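Local coordinates for beta-L-arabinobiosidase (Bacteroides thetaiotaomicron, PDB 5MQR), which is a multidomain glycoside hydrolase of plant pectin breakdown, probably cleaving arabinose-containing sugar units from pectic chains, at residues N266-P271 against G319-V324; S337-K340 against E344-T347; R699-S702 against L707-C710. All blocks are in the same frame, centred on the assembly; numbering follows the deposited sequence.

Contact 1: residues N266-P271 against G319-V324; sequences NCYTLP and GTYATV
Tyr321 reaches from its strand to the backbone of 266-271, and its phenol makes the one hydrogen bond between the segments. Tyr321 OH donates to Thr269 O at 2.5 Å, a short bond. The hydroxyl meets this oxygen in the carbonyl plane, on a lone pair, with a C=O...O angle of 138°, and the carbonyl oxygen in turn lies at the edge of the Tyr321 ring. Pro271 N is also near the hydroxyl but has no hydrogen to offer.

The aromatic contact runs between Tyr268 and Tyr321. Their rings form an obliquely inclined pair, with planes at 39° and centroids 5.0 Å apart. Tyr321 presents one long side: its CD2 lies over a face of the Tyr268 ring, and its CE2 comes to 3.4 Å from Tyr268 CD1. In Tyr268, CG sits between the backbone N and the carbonyl carbon (chi1 56°), which turns the ring toward the facing strand. Its hydroxyl is engaged farther along, with Gly342 O and Tyr345 OH.

Aliphatic packing comes from Pro271, which approaches from the opposite direction and sets CD 3.9 Å from Tyr321 CE1. Arg315 also touches both of these side chains.

Strands 266-269 and 321-325 belong to consecutive four-stranded antiparallel sheets, consistent with successive blades of the beta-propeller. The backbones do not pair: the CA atoms of Leu270 and Tyr321 are 8.9 Å apart. The two sheets are therefore joined here by side chains, with a long phenol spanning the gap, its ring in apolar contact and its hydroxyl satisfying the carbonyl where strand 266-269 ends.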
# COMPACT_ATOMS: atom_id res chain seq x y z
N ASN A 266 12.60 -27.10 -2.78
CA ASN A 266 11.25 -26.63 -3.04
C ASN A 266 11.30 -25.77 -4.27
O ASN A 266 12.37 -25.31 -4.65
CB ASN A 266 10.61 -25.89 -1.85
CG ASN A 266 11.43 -24.71 -1.35
OD1 ASN A 266 10.97 -23.57 -1.40
ND2 ASN A 266 12.63 -24.99 -0.83
N CYS A 267 10.15 -25.57 -4.90
CA CYS A 267 10.10 -24.86 -6.16
C CYS A 267 8.79 -24.14 -6.35
O CYS A 267 7.80 -24.41 -5.66
CB CYS A 267 10.29 -25.84 -7.33
SG CYS A 267 8.97 -27.05 -7.61
N TYR A 268 8.80 -23.24 -7.32
CA TYR A 268 7.58 -22.58 -7.74
C TYR A 268 7.67 -22.18 -9.20
O TYR A 268 8.76 -22.15 -9.77
CB TYR A 268 7.28 -21.37 -6.87
CG TYR A 268 8.36 -20.31 -6.75
CD1 TYR A 268 8.60 -19.38 -7.77
CD2 TYR A 268 9.09 -20.18 -5.58
CE1 TYR A 268 9.57 -18.39 -7.63
CE2 TYR A 268 10.05 -19.19 -5.41
CZ TYR A 268 10.29 -18.29 -6.43
OH TYR A 268 11.22 -17.29 -6.25
N THR A 269 6.52 -21.85 -9.77
CA THR A 269 6.39 -21.54 -11.18
C THR A 269 6.42 -20.03 -11.38
O THR A 269 5.65 -19.30 -10.78
CB THR A 269 5.08 -22.15 -11.75
OG1 THR A 269 5.11 -23.57 -11.57
CG2 THR A 269 4.95 -21.84 -13.25
N LEU A 270 7.36 -19.58 -12.20
CA LEU A 270 7.53 -18.16 -12.52
C LEU A 270 6.43 -17.68 -13.49
O LEU A 270 5.73 -18.50 -14.06
CB LEU A 270 8.91 -17.95 -13.16
CG LEU A 270 10.14 -18.27 -12.32
CD1 LEU A 270 11.39 -18.20 -13.19
CD2 LEU A 270 10.23 -17.30 -11.14
N PRO A 271 6.27 -16.37 -13.68
CA PRO A 271 5.19 -15.93 -14.58
C PRO A 271 5.29 -16.43 -16.02
O PRO A 271 4.26 -16.59 -16.65
CB PRO A 271 5.27 -14.40 -14.53
CG PRO A 271 5.87 -14.13 -13.18
CD PRO A 271 6.87 -15.23 -12.96
N GLY A 319 -0.64 -13.45 -7.11
CA GLY A 319 0.25 -13.53 -8.27
C GLY A 319 1.70 -13.13 -7.98
O GLY A 319 2.57 -13.33 -8.84
N THR A 320 1.99 -12.60 -6.80
CA THR A 320 3.35 -12.25 -6.42
C THR A 320 4.02 -13.44 -5.70
O THR A 320 3.47 -14.53 -5.66
CB THR A 320 3.39 -10.96 -5.58
OG1 THR A 320 2.84 -11.19 -4.29
CG2 THR A 320 2.65 -9.84 -6.30
N TYR A 321 5.24 -13.22 -5.21
CA TYR A 321 6.05 -14.28 -4.67
C TYR A 321 6.60 -13.86 -3.30
O TYR A 321 6.70 -12.66 -3.00
CB TYR A 321 7.15 -14.60 -5.67
CG TYR A 321 6.63 -15.20 -6.97
CD1 TYR A 321 6.18 -14.38 -8.02
CD2 TYR A 321 6.59 -16.56 -7.15
CE1 TYR A 321 5.72 -14.92 -9.22
CE2 TYR A 321 6.12 -17.11 -8.33
CZ TYR A 321 5.68 -16.28 -9.37
OH TYR A 321 5.22 -16.84 -10.52
N ALA A 322 6.90 -14.86 -2.47
CA ALA A 322 7.45 -14.67 -1.14
C ALA A 322 8.41 -15.81 -0.78
O ALA A 322 8.20 -16.97 -1.14
CB ALA A 322 6.36 -14.56 -0.09
N THR A 323 9.47 -15.45 -0.05
CA THR A 323 10.36 -16.42 0.59
C THR A 323 10.26 -16.24 2.09
O THR A 323 10.10 -15.11 2.55
CB THR A 323 11.82 -16.26 0.13
OG1 THR A 323 12.12 -14.87 -0.01
CG2 THR A 323 12.01 -16.94 -1.16
N VAL A 324 10.30 -17.34 2.83
CA VAL A 324 10.28 -17.35 4.29
C VAL A 324 11.47 -18.17 4.75
O VAL A 324 11.70 -19.27 4.25
CB VAL A 324 8.95 -17.91 4.83
CG1 VAL A 324 8.93 -17.93 6.35
CG2 VAL A 324 7.80 -17.04 4.31

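Contact 2: residues S337-K340 against E344-T347; sequences SLSK and EYTT
Glu344 meets the other strand through its carbonyl: Ser339 OG donates to Glu344 O at 2.7 Å, arriving 57° out of the carbonyl plane and so not on a lone pair. The serine hydroxyl is anti to its own backbone N (chi1 175°), which aims it across to the returning chain. A water donates a second bond to Glu344 O, 2.6 Å away, while accepting from Lys340 N.

Tyr345 turns one ring face to Ser339, whose CB stands over its centre, 3.4 Å from the ring centroid and almost on the normal, in a CH-pi contact. Ser337 O lies at the ring edge, 3.4 Å from Tyr345 CD2. The arrangement resembles a shortened Asp box, as in BNR-repeat propeller blades, with a tyrosine where a tryptophan is usual: the serine packs on the aromatic residue and also accepts from Asp341 N, while the Asp341 side chain receives Glu344 N. The phenol oxygen of Tyr345 is bonded to Tyr268 OH, and its backbone bonds outward to His29 and Thr31, adding strand 29-30 alongside.

Thr346 contributes its backbone. Its N donates to Leu338 O at 3.0 Å. The same oxygen is approached by Tyr345 CA-H.

Thr347 uses both a side chain and a carbonyl. Its OG1, placed between the backbone N and the carbonyl carbon, substitutes for a backbone acceptor and takes Leu338 N at 2.9 Å, with Leu338 CB and CG beside it. Ser337 OG then donates to Thr347 O at 2.7 Å, in the plane of that carbonyl, and is itself bonded to Tyr325 OH on the neighbouring strand.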
# COMPACT_ATOMS: atom_id res chain seq x y z
N SER A 337 10.60 -12.23 2.72
CA SER A 337 11.02 -11.34 1.66
C SER A 337 10.03 -11.46 0.50
O SER A 337 9.60 -12.56 0.16
CB SER A 337 12.46 -11.69 1.18
OG SER A 337 13.48 -11.38 2.14
N LEU A 338 9.69 -10.34 -0.13
CA LEU A 338 8.72 -10.30 -1.24
C LEU A 338 9.37 -10.02 -2.59
O LEU A 338 10.46 -9.42 -2.67
CB LEU A 338 7.66 -9.22 -0.96
CG LEU A 338 6.99 -9.33 0.41
CD1 LEU A 338 6.06 -8.15 0.64
CD2 LEU A 338 6.26 -10.66 0.59
N SER A 339 8.69 -10.47 -3.65
CA SER A 339 9.12 -10.32 -5.04
C SER A 339 7.88 -10.24 -5.89
O SER A 339 6.91 -10.97 -5.65
CB SER A 339 9.93 -11.54 -5.51
OG SER A 339 10.28 -11.47 -6.89
N LYS A 340 7.91 -9.32 -6.87
CA LYS A 340 6.83 -9.20 -7.86
C LYS A 340 6.92 -10.22 -8.99
O LYS A 340 5.92 -10.48 -9.64
CB LYS A 340 6.80 -7.78 -8.47
CG LYS A 340 7.98 -7.46 -9.38
CD LYS A 340 7.71 -6.22 -10.20
CE LYS A 340 8.87 -5.93 -11.16
NZ LYS A 340 9.33 -4.54 -10.91
N GLU A 344 13.67 -11.40 -8.41
CA GLU A 344 14.22 -10.34 -7.55
C GLU A 344 13.41 -10.13 -6.28
O GLU A 344 12.25 -9.77 -6.35
CB GLU A 344 14.30 -9.01 -8.29
CG GLU A 344 14.99 -7.87 -7.51
CD GLU A 344 14.96 -6.54 -8.24
OE1 GLU A 344 14.38 -6.45 -9.35
OE2 GLU A 344 15.48 -5.54 -7.71
N TYR A 345 14.05 -10.30 -5.13
CA TYR A 345 13.41 -10.06 -3.85
C TYR A 345 13.96 -8.78 -3.31
O TYR A 345 15.16 -8.55 -3.38
CB TYR A 345 13.65 -11.23 -2.90
CG TYR A 345 12.78 -12.41 -3.25
CD1 TYR A 345 13.13 -13.30 -4.26
CD2 TYR A 345 11.58 -12.64 -2.58
CE1 TYR A 345 12.33 -14.36 -4.59
CE2 TYR A 345 10.76 -13.70 -2.92
CZ TYR A 345 11.15 -14.57 -3.91
OH TYR A 345 10.36 -15.66 -4.25
N THR A 346 13.08 -7.94 -2.78
CA THR A 346 13.43 -6.56 -2.46
C THR A 346 13.14 -6.13 -1.04
O THR A 346 13.54 -5.04 -0.68
CB THR A 346 12.67 -5.59 -3.41
OG1 THR A 346 11.26 -5.75 -3.22
CG2 THR A 346 12.99 -5.91 -4.86
N THR A 347 12.46 -6.95 -0.24
CA THR A 347 12.09 -6.59 1.14
C THR A 347 12.57 -7.65 2.14
O THR A 347 12.87 -8.80 1.78
CB THR A 347 10.54 -6.46 1.28
OG1 THR A 347 9.91 -7.74 1.08
CG2 THR A 347 9.98 -5.45 0.27
O HOH W 1 10.68 -7.84 -7.23

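Contact 3: residues R699-S702 against L707-C710; sequences RSYS and LIAC
Ile708 sets its CD1 against two side chains of the facing turn, 3.6 Å from Tyr701 CE1 and 3.8 Å from Arg699 CG. The isoleucine reaches them because CG1 is anti to its carbonyl carbon and the chain then runs extended to CD1. Arg699 is bent at both chi2 (-70°) and chi3 (-76°), bringing the guanidinium round to the tyrosine hydroxyl. NE (3.0 Å) and NH2 (3.1 Å) of Arg699 both donate to Tyr701 OH, a side-on grip in the guanidinium plane, while Arg699 CB lies over one face of the phenol ring, toward its rim. The arginine also makes a cation-pi contact with Phe695. A phenylalanine in place of Tyr701 would probably leave NE and NH2 of Arg699 without their shared acceptor and the guanidinium less firmly held in its rotation. Ser702 adds its CB, 3.8 Å from Ile708 CG1. Nearby, a buffer molecule (HEPES) is bound about 3 Å from the Tyr701 side chain. Arg699 to Ser702 form a type I beta turn, in the loop that joins strand 691-692 to helix 712-719 at the MGH1-like glycoside hydrolase domain.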
# COMPACT_ATOMS: atom_id res chain seq x y z
N ARG A 699 1.98 46.07 -10.79
CA ARG A 699 1.40 46.51 -12.08
C ARG A 699 0.61 47.82 -11.94
O ARG A 699 -0.07 48.04 -10.96
CB ARG A 699 0.55 45.39 -12.68
CG ARG A 699 1.29 44.06 -12.76
CD ARG A 699 2.39 44.08 -13.81
NE ARG A 699 1.84 43.98 -15.15
CZ ARG A 699 2.48 44.30 -16.28
NH1 ARG A 699 3.71 44.79 -16.27
NH2 ARG A 699 1.86 44.15 -17.44
N SER A 700 0.70 48.67 -12.96
CA SER A 700 0.07 50.00 -12.92
C SER A 700 -1.46 49.99 -13.09
O SER A 700 -2.11 51.00 -12.83
CB SER A 700 0.67 50.90 -14.01
OG SER A 700 0.30 50.40 -15.28
N TYR A 701 -2.02 48.87 -13.56
CA TYR A 701 -3.46 48.75 -13.83
C TYR A 701 -4.16 47.85 -12.81
O TYR A 701 -5.35 47.57 -12.91
CB TYR A 701 -3.69 48.23 -15.26
CG TYR A 701 -2.95 46.93 -15.54
CD1 TYR A 701 -3.51 45.71 -15.17
CD2 TYR A 701 -1.69 46.94 -16.13
CE1 TYR A 701 -2.84 44.53 -15.41
CE2 TYR A 701 -1.01 45.76 -16.37
CZ TYR A 701 -1.58 44.55 -16.01
OH TYR A 701 -0.93 43.36 -16.24
N SER A 702 -3.41 47.42 -11.80
CA SER A 702 -3.97 46.50 -10.82
C SER A 702 -4.91 47.26 -9.89
O SER A 702 -4.89 48.47 -9.84
CB SER A 702 -2.85 45.81 -10.06
OG SER A 702 -2.09 46.79 -9.38
N LEU A 707 -3.91 43.50 -7.04
CA LEU A 707 -4.83 42.47 -7.50
C LEU A 707 -5.28 42.70 -8.94
O LEU A 707 -5.64 43.81 -9.31
CB LEU A 707 -6.04 42.39 -6.57
CG LEU A 707 -5.73 41.97 -5.13
CD1 LEU A 707 -6.98 42.12 -4.26
CD2 LEU A 707 -5.22 40.54 -5.08
N ILE A 708 -5.22 41.64 -9.73
CA ILE A 708 -5.68 41.64 -11.10
C ILE A 708 -6.71 40.50 -11.27
O ILE A 708 -6.44 39.35 -10.91
CB ILE A 708 -4.48 41.44 -12.04
CG1 ILE A 708 -3.53 42.62 -11.94
CG2 ILE A 708 -4.95 41.22 -13.48
CD1 ILE A 708 -2.16 42.39 -12.54
N ALA A 709 -7.87 40.82 -11.84
CA ALA A 709 -9.02 39.89 -11.87
C ALA A 709 -9.03 38.85 -12.97
O ALA A 709 -9.85 37.94 -12.96
CB ALA A 709 -10.30 40.68 -11.97
N CYS A 710 -8.15 39.02 -13.94
CA CYS A 710 -8.17 38.23 -15.18
C CYS A 710 -8.27 36.73 -14.95
O CYS A 710 -9.13 36.07 -15.56
CB CYS A 710 -6.92 38.56 -16.00
SG CYS A 710 -6.81 37.58 -17.50

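In the fold
Contacts 1 and 2 are neighbours, with centres 10 Å apart. They share a sheet: strand 321-325 of contact 1 lies beside strand 334-339 of contact 2, with Tyr321 N close to Ser339 O. Contact 1, mainly buried, joins two consecutive sheets, probably propeller blades, through side chains, whereas contact 2, partly buried, closes the turn after strand 334-339 by hydrogen bonds and a serine packed on a tyrosine ring. Contact 3 stands apart, its nearest atoms about 45 Å from contact 2, at the glycoside hydrolase domain. Only partly buried, it packs two pieces of one loop through apolar contacts, while the arginine-tyrosine hydrogen bonds lie within the turn.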